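PDB 5K7F: transcriptional regulator, TetR family from Myxococcus xanthus, which regulates the alternative de novo biosynthesis of isovaleryl coenzyme A, probably as a dimeric DNA-binding repressor that responds to isovaleryl coenzyme A. Local coordinates for residues Lys175-Asp180 with Glu186-Gly191; Arg98-Leu103 with Phe164-Met169; Met72-Glu77 with Lys110-Ile115. All coordinates share one frame; numbering follows the deposited sequence.

Interaction 1: residues Lys175-Asp180 with Glu186-Gly191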
loop_
_atom_site.group_PDB
_atom_site.type_symbol
_atom_site.label_atom_id
_atom_site.label_comp_id
_atom_site.label_asym_id
_atom_site.label_seq_id
_atom_site.Cartn_x
_atom_site.Cartn_y
_atom_site.Cartn_z
ATOM N N LYS A 175 -6.026 3.969 1.285
ATOM C CA LYS A 175 -5.374 5.064 2.013
ATOM C C LYS A 175 -5.968 6.429 1.688
ATOM O O LYS A 175 -5.832 7.350 2.497
ATOM C CB LYS A 175 -3.864 5.117 1.700
ATOM C CG LYS A 175 -3.016 4.025 2.351
ATOM C CD LYS A 175 -3.077 4.107 3.862
ATOM C CE LYS A 175 -1.885 3.435 4.538
ATOM N NZ LYS A 175 -1.410 2.248 3.778
ATOM N N TRP A 176 -6.619 6.593 0.538
ATOM C CA TRP A 176 -7.047 7.914 0.108
ATOM C C TRP A 176 -8.464 7.987 -0.404
ATOM O O TRP A 176 -8.984 9.092 -0.579
ATOM C CB TRP A 176 -6.115 8.452 -0.978
ATOM C CG TRP A 176 -5.993 7.641 -2.227
ATOM C CD1 TRP A 176 -5.146 6.575 -2.456
ATOM C CD2 TRP A 176 -6.664 7.878 -3.448
ATOM N NE1 TRP A 176 -5.280 6.137 -3.740
ATOM C CE2 TRP A 176 -6.229 6.905 -4.366
ATOM C CE3 TRP A 176 -7.602 8.812 -3.863
ATOM C CZ2 TRP A 176 -6.715 6.845 -5.664
ATOM C CZ3 TRP A 176 -8.080 8.751 -5.126
ATOM C CH2 TRP A 176 -7.600 7.799 -6.043
ATOM N N PHE A 177 -9.109 6.878 -0.649
ATOM C CA PHE A 177 -10.464 6.939 -1.165
ATOM C C PHE A 177 -11.449 7.207 -0.044
ATOM O O PHE A 177 -11.308 6.672 1.060
ATOM C CB PHE A 177 -10.813 5.642 -1.876
ATOM C CG PHE A 177 -12.216 5.568 -2.324
ATOM C CD1 PHE A 177 -12.607 6.146 -3.522
ATOM C CD2 PHE A 177 -13.163 4.903 -1.577
ATOM C CE1 PHE A 177 -13.909 6.053 -3.938
ATOM C CE2 PHE A 177 -14.451 4.818 -1.999
ATOM C CZ PHE A 177 -14.825 5.397 -3.181
ATOM N N LYS A 178 -12.497 7.985 -0.372
ATOM C CA LYS A 178 -13.718 8.188 0.415
ATOM C C LYS A 178 -14.880 8.298 -0.570
ATOM O O LYS A 178 -14.692 8.784 -1.690
ATOM C CB LYS A 178 -13.662 9.462 1.281
ATOM C CG LYS A 178 -12.420 9.616 2.154
ATOM C CD LYS A 178 -12.622 8.982 3.520
ATOM C CE LYS A 178 -11.351 9.088 4.366
ATOM N NZ LYS A 178 -10.818 10.491 4.437
ATOM N N PRO A 179 -16.081 7.858 -0.184
ATOM C CA PRO A 179 -17.202 7.783 -1.138
ATOM C C PRO A 179 -17.855 9.120 -1.417
ATOM O O PRO A 179 -18.743 9.190 -2.282
ATOM C CB PRO A 179 -18.180 6.821 -0.456
ATOM C CG PRO A 179 -17.908 6.966 1.021
ATOM C CD PRO A 179 -16.380 7.231 1.117
ATOM N N ASP A 180 -17.403 10.169 -0.735
ATOM C CA ASP A 180 -17.840 11.529 -1.025
ATOM C C ASP A 180 -16.698 12.404 -1.513
ATOM O O ASP A 180 -16.812 13.632 -1.495
ATOM C CB ASP A 180 -18.502 12.137 0.205
ATOM C CG ASP A 180 -17.587 12.177 1.400
ATOM O OD1 ASP A 180 -16.424 11.686 1.328
ATOM O OD2 ASP A 180 -18.043 12.699 2.438
ATOM N N GLU A 186 -15.719 4.661 -9.999
ATOM C CA GLU A 186 -15.681 4.404 -11.438
ATOM C C GLU A 186 -14.717 5.345 -12.154
ATOM O O GLU A 186 -14.039 4.929 -13.102
ATOM C CB GLU A 186 -17.085 4.529 -12.031
ATOM C CG GLU A 186 -18.013 3.419 -11.589
ATOM C CD GLU A 186 -19.281 3.319 -12.420
ATOM O OE1 GLU A 186 -19.925 4.349 -12.749
ATOM O OE2 GLU A 186 -19.631 2.174 -12.752
ATOM N N GLN A 187 -14.644 6.614 -11.736
ATOM C CA GLN A 187 -13.686 7.532 -12.352
ATOM C C GLN A 187 -12.254 7.076 -12.069
ATOM O O GLN A 187 -11.390 7.148 -12.957
ATOM C CB GLN A 187 -13.898 8.955 -11.848
ATOM C CG GLN A 187 -15.089 9.658 -12.424
ATOM C CD GLN A 187 -15.445 10.941 -11.680
ATOM O OE1 GLN A 187 -15.491 10.983 -10.457
ATOM N NE2 GLN A 187 -15.689 12.005 -12.436
ATOM N N ILE A 188 -12.012 6.558 -10.857
ATOM C CA ILE A 188 -10.675 6.081 -10.484
ATOM C C ILE A 188 -10.341 4.872 -11.337
ATOM O O ILE A 188 -9.251 4.804 -11.924
ATOM C CB ILE A 188 -10.551 5.753 -8.977
ATOM C CG1 ILE A 188 -10.751 7.036 -8.141
ATOM C CG2 ILE A 188 -9.149 5.113 -8.683
ATOM C CD1 ILE A 188 -11.076 6.858 -6.652
ATOM N N ALA A 189 -11.290 3.943 -11.493
ATOM C CA ALA A 189 -11.006 2.759 -12.308
ATOM C C ALA A 189 -10.826 3.125 -13.773
ATOM O O ALA A 189 -9.913 2.612 -14.443
ATOM C CB ALA A 189 -12.109 1.717 -12.147
ATOM N N ASP A 190 -11.682 4.009 -14.302
ATOM C CA ASP A 190 -11.538 4.378 -15.704
ATOM C C ASP A 190 -10.141 4.935 -15.938
ATOM O O ASP A 190 -9.498 4.637 -16.956
ATOM C CB ASP A 190 -12.610 5.401 -16.105
ATOM C CG ASP A 190 -13.982 4.779 -16.324
ATOM O OD1 ASP A 190 -14.094 3.548 -16.472
ATOM O OD2 ASP A 190 -14.958 5.550 -16.373
ATOM N N GLY A 191 -9.657 5.728 -14.993
ATOM C CA GLY A 191 -8.383 6.403 -15.132
ATOM C C GLY A 191 -7.190 5.485 -14.977
ATOM O O GLY A 191 -6.203 5.602 -15.726
#

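Interaction 2: residues Arg98-Leu103 with Phe164-Met169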
loop_
_atom_site.group_PDB
_atom_site.type_symbol
_atom_site.label_atom_id
_atom_site.label_comp_id
_atom_site.label_asym_id
_atom_site.label_seq_id
_atom_site.Cartn_x
_atom_site.Cartn_y
_atom_site.Cartn_z
ATOM N N ARG A 98 -10.505 -3.343 -12.832
ATOM C CA ARG A 98 -11.753 -2.695 -12.443
ATOM C C ARG A 98 -12.435 -3.457 -11.301
ATOM O O ARG A 98 -12.766 -2.862 -10.261
ATOM C CB ARG A 98 -12.662 -2.551 -13.656
ATOM C CG ARG A 98 -13.961 -1.797 -13.387
ATOM C CD ARG A 98 -14.756 -1.649 -14.679
ATOM N NE ARG A 98 -15.885 -0.710 -14.592
ATOM C CZ ARG A 98 -15.810 0.617 -14.732
ATOM N NH1 ARG A 98 -14.644 1.255 -14.932
ATOM N NH2 ARG A 98 -16.930 1.317 -14.681
ATOM N N HIS A 99 -12.566 -4.777 -11.432
ATOM C CA HIS A 99 -13.155 -5.562 -10.339
ATOM C C HIS A 99 -12.365 -5.440 -9.034
ATOM O O HIS A 99 -12.954 -5.347 -7.946
ATOM C CB HIS A 99 -13.269 -7.021 -10.762
ATOM C CG HIS A 99 -14.433 -7.296 -11.701
ATOM N ND1 HIS A 99 -15.751 -7.183 -11.320
ATOM C CD2 HIS A 99 -14.456 -7.624 -13.016
ATOM C CE1 HIS A 99 -16.537 -7.467 -12.350
ATOM N NE2 HIS A 99 -15.775 -7.749 -13.395
ATOM N N ASN A 100 -11.021 -5.462 -9.112
ATOM C CA ASN A 100 -10.204 -5.349 -7.899
ATOM C C ASN A 100 -10.403 -3.985 -7.210
ATOM O O ASN A 100 -10.425 -3.891 -5.982
ATOM C CB ASN A 100 -8.740 -5.584 -8.267
ATOM C CG ASN A 100 -7.868 -6.023 -7.117
ATOM O OD1 ASN A 100 -6.886 -6.714 -7.360
ATOM N ND2 ASN A 100 -8.193 -5.641 -5.890
ATOM N N ILE A 101 -10.536 -2.906 -7.984
ATOM C CA ILE A 101 -10.714 -1.598 -7.376
ATOM C C ILE A 101 -12.046 -1.545 -6.647
ATOM O O ILE A 101 -12.167 -0.958 -5.561
ATOM C CB ILE A 101 -10.609 -0.493 -8.442
ATOM C CG1 ILE A 101 -9.174 -0.340 -8.921
ATOM C CG2 ILE A 101 -11.083 0.880 -7.890
ATOM C CD1 ILE A 101 -9.020 0.443 -10.204
ATOM N N LEU A 102 -13.057 -2.155 -7.236
ATOM C CA LEU A 102 -14.351 -2.231 -6.565
ATOM C C LEU A 102 -14.248 -3.057 -5.277
ATOM O O LEU A 102 -14.752 -2.655 -4.227
ATOM C CB LEU A 102 -15.424 -2.780 -7.531
ATOM C CG LEU A 102 -15.746 -1.956 -8.813
ATOM C CD1 LEU A 102 -16.740 -2.675 -9.694
ATOM C CD2 LEU A 102 -16.161 -0.522 -8.487
ATOM N N LEU A 103 -13.604 -4.219 -5.321
ATOM C CA LEU A 103 -13.427 -4.992 -4.089
ATOM C C LEU A 103 -12.747 -4.183 -2.970
ATOM O O LEU A 103 -13.074 -4.336 -1.790
ATOM C CB LEU A 103 -12.616 -6.251 -4.400
ATOM C CG LEU A 103 -12.131 -7.060 -3.204
ATOM C CD1 LEU A 103 -13.263 -7.640 -2.444
ATOM C CD2 LEU A 103 -11.213 -8.190 -3.653
ATOM N N PHE A 164 3.004 -6.392 -9.703
ATOM C CA PHE A 164 3.031 -5.637 -8.468
ATOM C C PHE A 164 2.822 -4.135 -8.684
ATOM O O PHE A 164 2.493 -3.430 -7.727
ATOM C CB PHE A 164 4.342 -5.915 -7.712
ATOM C CG PHE A 164 4.354 -7.260 -7.009
ATOM C CD1 PHE A 164 3.573 -7.495 -5.903
ATOM C CD2 PHE A 164 5.134 -8.290 -7.487
ATOM C CE1 PHE A 164 3.582 -8.719 -5.293
ATOM C CE2 PHE A 164 5.150 -9.512 -6.863
ATOM C CZ PHE A 164 4.382 -9.724 -5.775
ATOM N N SER A 165 2.986 -3.619 -9.893
ATOM C CA SER A 165 2.573 -2.234 -10.155
ATOM C C SER A 165 1.059 -2.134 -10.054
ATOM O O SER A 165 0.496 -1.257 -9.354
ATOM C CB SER A 165 3.055 -1.789 -11.536
ATOM O OG SER A 165 4.487 -1.708 -11.562
ATOM N N PHE A 166 0.399 -3.049 -10.744
ATOM C CA PHE A 166 -1.047 -3.249 -10.667
ATOM C C PHE A 166 -1.503 -3.375 -9.214
ATOM O O PHE A 166 -2.451 -2.697 -8.770
ATOM C CB PHE A 166 -1.348 -4.498 -11.486
ATOM C CG PHE A 166 -2.802 -4.963 -11.496
ATOM C CD1 PHE A 166 -3.485 -5.346 -10.343
ATOM C CD2 PHE A 166 -3.406 -5.138 -12.703
ATOM C CE1 PHE A 166 -4.827 -5.844 -10.433
ATOM C CE2 PHE A 166 -4.707 -5.630 -12.792
ATOM C CZ PHE A 166 -5.388 -5.983 -11.625
ATOM N N LEU A 167 -0.888 -4.295 -8.468
ATOM C CA LEU A 167 -1.304 -4.517 -7.092
ATOM C C LEU A 167 -1.101 -3.278 -6.221
ATOM O O LEU A 167 -1.987 -2.917 -5.436
ATOM C CB LEU A 167 -0.557 -5.713 -6.505
ATOM C CG LEU A 167 -1.127 -7.079 -6.843
ATOM C CD1 LEU A 167 -0.172 -8.164 -6.307
ATOM C CD2 LEU A 167 -2.552 -7.254 -6.289
ATOM N N GLY A 168 0.071 -2.624 -6.301
ATOM C CA GLY A 168 0.274 -1.421 -5.506
ATOM C C GLY A 168 -0.733 -0.331 -5.846
ATOM O O GLY A 168 -1.275 0.331 -4.959
ATOM N N MET A 169 -0.901 -0.047 -7.131
ATOM C CA MET A 169 -1.906 0.952 -7.521
ATOM C C MET A 169 -3.246 0.680 -6.873
ATOM O O MET A 169 -3.884 1.602 -6.330
ATOM C CB MET A 169 -2.093 0.984 -9.042
ATOM C CG MET A 169 -1.063 1.710 -9.793
ATOM S SD MET A 169 -1.264 1.466 -11.583
ATOM C CE MET A 169 -2.860 2.126 -11.842
#

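Interaction 3: residues Met72-Glu77 with Lys110-Ile115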
loop_
_atom_site.group_PDB
_atom_site.type_symbol
_atom_site.label_atom_id
_atom_site.label_comp_id
_atom_site.label_asym_id
_atom_site.label_seq_id
_atom_site.Cartn_x
_atom_site.Cartn_y
_atom_site.Cartn_z
ATOM N N MET A 72 -9.292 -13.816 0.825
ATOM C CA MET A 72 -8.899 -14.491 -0.417
ATOM C C MET A 72 -10.090 -15.119 -1.129
ATOM O O MET A 72 -10.086 -15.226 -2.360
ATOM C CB MET A 72 -7.850 -15.547 -0.134
ATOM C CG MET A 72 -6.450 -14.977 0.241
ATOM S SD MET A 72 -5.898 -13.543 -0.728
ATOM C CE MET A 72 -5.839 -14.218 -2.391
ATOM N N ASP A 73 -11.084 -15.593 -0.376
ATOM C CA ASP A 73 -12.350 -16.031 -0.964
ATOM C C ASP A 73 -13.004 -14.902 -1.736
ATOM O O ASP A 73 -13.636 -15.130 -2.780
ATOM C CB ASP A 73 -13.311 -16.515 0.118
ATOM C CG ASP A 73 -12.985 -17.880 0.639
ATOM O OD1 ASP A 73 -12.178 -18.578 0.027
ATOM O OD2 ASP A 73 -13.614 -18.272 1.653
ATOM N N LEU A 74 -12.881 -13.672 -1.232
ATOM C CA LEU A 74 -13.476 -12.545 -1.929
ATOM C C LEU A 74 -12.757 -12.257 -3.240
ATOM O O LEU A 74 -13.406 -11.878 -4.221
ATOM C CB LEU A 74 -13.482 -11.300 -1.046
ATOM C CG LEU A 74 -14.426 -11.358 0.128
ATOM C CD1 LEU A 74 -14.371 -10.090 0.977
ATOM C CD2 LEU A 74 -15.897 -11.624 -0.408
ATOM N N PHE A 75 -11.415 -12.358 -3.267
ATOM C CA PHE A 75 -10.694 -12.252 -4.547
ATOM C C PHE A 75 -11.225 -13.261 -5.581
ATOM O O PHE A 75 -11.389 -12.929 -6.759
ATOM C CB PHE A 75 -9.164 -12.398 -4.326
ATOM C CG PHE A 75 -8.461 -11.074 -4.017
ATOM C CD1 PHE A 75 -7.981 -10.267 -5.052
ATOM C CD2 PHE A 75 -8.284 -10.627 -2.703
ATOM C CE1 PHE A 75 -7.350 -9.089 -4.800
ATOM C CE2 PHE A 75 -7.656 -9.396 -2.435
ATOM C CZ PHE A 75 -7.201 -8.628 -3.494
ATOM N N GLU A 76 -11.507 -14.496 -5.170
ATOM C CA GLU A 76 -12.149 -15.446 -6.079
ATOM C C GLU A 76 -13.553 -14.994 -6.492
ATOM O O GLU A 76 -13.900 -14.977 -7.677
ATOM C CB GLU A 76 -12.237 -16.827 -5.419
ATOM C CG GLU A 76 -13.046 -17.833 -6.232
ATOM C CD GLU A 76 -12.386 -18.206 -7.556
ATOM O OE1 GLU A 76 -11.142 -18.012 -7.699
ATOM O OE2 GLU A 76 -13.123 -18.724 -8.433
ATOM N N GLU A 77 -14.384 -14.653 -5.515
ATOM C CA GLU A 77 -15.797 -14.431 -5.770
ATOM C C GLU A 77 -16.055 -13.113 -6.486
ATOM O O GLU A 77 -16.984 -13.012 -7.307
ATOM C CB GLU A 77 -16.529 -14.475 -4.442
ATOM C CG GLU A 77 -16.396 -15.837 -3.801
ATOM C CD GLU A 77 -17.090 -15.926 -2.461
ATOM O OE1 GLU A 77 -17.722 -14.923 -2.041
ATOM O OE2 GLU A 77 -17.007 -17.011 -1.843
ATOM N N LYS A 110 -14.219 -3.661 2.294
ATOM C CA LYS A 110 -12.954 -2.924 2.312
ATOM C C LYS A 110 -12.082 -3.259 3.521
ATOM O O LYS A 110 -10.858 -3.296 3.401
ATOM C CB LYS A 110 -13.225 -1.417 2.236
ATOM C CG LYS A 110 -13.969 -0.816 3.376
ATOM C CD LYS A 110 -14.495 0.574 3.000
ATOM C CE LYS A 110 -15.195 1.229 4.194
ATOM N NZ LYS A 110 -14.222 1.689 5.211
ATOM N N GLU A 111 -12.666 -3.491 4.705
ATOM C CA GLU A 111 -11.820 -3.725 5.869
ATOM C C GLU A 111 -11.269 -5.144 5.894
ATOM O O GLU A 111 -10.141 -5.347 6.346
ATOM C CB GLU A 111 -12.572 -3.447 7.163
ATOM C CG GLU A 111 -12.865 -1.982 7.346
ATOM C CD GLU A 111 -14.278 -1.619 6.966
ATOM O OE1 GLU A 111 -15.053 -2.514 6.554
ATOM O OE2 GLU A 111 -14.609 -0.428 7.081
ATOM N N VAL A 112 -12.052 -6.133 5.435
ATOM C CA VAL A 112 -11.518 -7.490 5.252
ATOM C C VAL A 112 -10.251 -7.442 4.398
ATOM O O VAL A 112 -9.236 -8.072 4.717
ATOM C CB VAL A 112 -12.594 -8.420 4.644
ATOM C CG1 VAL A 112 -12.027 -9.800 4.251
ATOM C CG2 VAL A 112 -13.732 -8.637 5.629
ATOM N N ILE A 113 -10.275 -6.671 3.313
ATOM C CA ILE A 113 -9.139 -6.676 2.397
ATOM C C ILE A 113 -7.955 -5.924 3.014
ATOM O O ILE A 113 -6.796 -6.286 2.816
ATOM C CB ILE A 113 -9.560 -6.083 1.038
ATOM C CG1 ILE A 113 -10.785 -6.825 0.437
ATOM C CG2 ILE A 113 -8.386 -5.999 0.064
ATOM C CD1 ILE A 113 -10.593 -8.360 0.191
ATOM N N ILE A 114 -8.223 -4.849 3.755
ATOM C CA ILE A 114 -7.156 -4.149 4.452
ATOM C C ILE A 114 -6.416 -5.106 5.385
ATOM O O ILE A 114 -5.172 -5.110 5.451
ATOM C CB ILE A 114 -7.760 -2.956 5.215
ATOM C CG1 ILE A 114 -8.246 -1.915 4.200
ATOM C CG2 ILE A 114 -6.786 -2.379 6.231
ATOM C CD1 ILE A 114 -9.050 -0.809 4.842
ATOM N N ILE A 115 -7.167 -5.918 6.132
ATOM C CA ILE A 115 -6.523 -6.795 7.098
ATOM C C ILE A 115 -5.699 -7.857 6.387
ATOM O O ILE A 115 -4.606 -8.229 6.846
ATOM C CB ILE A 115 -7.571 -7.394 8.043
ATOM C CG1 ILE A 115 -8.041 -6.317 9.014
ATOM C CG2 ILE A 115 -7.018 -8.601 8.786
ATOM C CD1 ILE A 115 -9.336 -6.669 9.685
#

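Interaction 1: residues Lys175-Asp180 with Glu186-Gly191
Trp176 and Phe177, in the loop after helix 159-171, meet a single residue of helix 185-196, Ile188, so that the chain folds back on itself. Along residues 186-191 the first two side chains turn to other partners: Glu186 makes a long, weak ion pair with Arg98, and Gln187 returns to the chain just ahead of the helix, where its OE1 accepts a hydrogen bond from the backbone N of Thr184. Ile188 points at the loop. Its CG1 lies anti to its own carbonyl carbon (chi1 -64°), and the extended second torsion carries CD1 outward between the two aromatic side chains. This methyl touches the edge of the Phe177 ring, near the ring plane, with Ile188 CD1 to Phe177 CD1 at 3.6 Å. It also meets the six-membered end of the indole obliquely, Ile188 CD1 lying 3.7 Å from Trp176 CH2. The remaining branches add to the second contact: Ile188 CG1 is 3.9 Å and Ile188 CG2 4.1 Å from the same Trp176 CH2. Shortening Ile188 to an alanine removes CD1, CG1 and CG2 and would probably open a gap beside both rings, leaving the Phe177 ring freer to turn. One residue on, Ala189 packs on Arg98 and Ile101 of helix 89-105, and Asp190 forms a salt bridge with Arg98. Trp176 also stacks on Phe164 of the second subunit, which places the contact beside the dimer interface. Across the two segments the attachment is purely apolar, without a hydrogen bond, and therefore rests on the shape fit of one branched aliphatic chain against two rings, whereas the Asp190-Arg98 salt bridge ties the same helix to helix 89-105 by charge.

Interaction 2: residues Arg98-Leu103 with Phe164-Met169
Asn100 and Phe166 make the main contact between residues 98-103 and 164-169, on helices 89-105 and 159-171 of the all-helical C-terminal domain of the TetR fold, the part that in this family carries the effector pocket and the dimer interface. Asn100 points at the other helix, its CG anti to the backbone N (chi1 -158°), and presents the carbonyl oxygen OD1 to the edge of the Phe166 ring, in the ring plane. Amide and ring are turned 56° against each other, so the two flat groups do not stack; the slightly positive C-H rim of the ring faces a partly negative oxygen, an approach that is electrostatically reasonable although no hydrogen bond is formed. The true polar partner of this buried OD1 is the hydroxyl of Tyr137 on helix 125-150, with which it is hydrogen-bonded. Phe166 wedges between helices, packing also on Cys96 and Met97 of helix 89-105 and on Tyr137 and Leu141 of helix 125-150. Leu167 contributes less: its CB is directed away from residues 98-103, and only the end of the side chain swings back. On the same helix, Met169 packs on Met169 of the second subunit. Asn100 CA and Leu167 CA are 9.0 Å apart, and the side chains meet where Asn100 OD1 lies 3.8 Å from Phe166 CE1 and 4.5 Å from Leu167 CD2.

Interaction 3: residues Met72-Glu77 with Lys110-Ile115
Leu74 CD1 sits 4.0 Å from Val112 CG1, the two side chains crossing at about a right angle, and the same Leu74 methyl is 4.2 Å from Ile113 CD1. Ile113 CD1 also reaches Phe75, lying obliquely to its ring at 4.1 Å from CE2. Both torsions of Ile113 are bent (chi1 -55°, chi2 -59°), which folds CD1 round toward helix 60-83 although CB is not aimed there. The axes of residues 72-77 and 110-115 cross at -121° and approach to 10.4 Å. Farther out, Leu103 of helix 89-105 packs on Leu74, Phe75 and Ile113, and Tyr137 meets the ring of Phe75 with the planes steeply inclined. Val112 leans as well on Tyr70 and Ile67, about one and two turns before Leu74 on helix 60-83. In TetR regulators this long helix links the DNA-binding domain to the core, and in TetR itself shifts of the corresponding helices relay effector binding, a route that may also operate here. With only buried methyls and one ring meeting across it and no hydrogen bond between the two segments, the interface may tolerate small mutual shifts of the two helices.

Helix 89-105 joins the three contacts: it supplies residues 98-103 to interaction 2 and follows helix 60-83 and precedes helix 110-117, the pair of interaction 3. Along the chain the segments of interactions 2 and 3 alternate, whereas interaction 1 comes after both. The centres of interactions 1 and 2 lie about 12 Å apart, as do those of 2 and 3; the centres of 1 and 3 are about 18 Å apart, and these two contacts do not touch. Arg98 ties interaction 2 to interaction 1, and Leu103 with Asn100 ties it to interaction 3. A continuous path thus runs from the subunit interface, touched by interactions 1 and 2, to the helix leading from the DNA-binding domain.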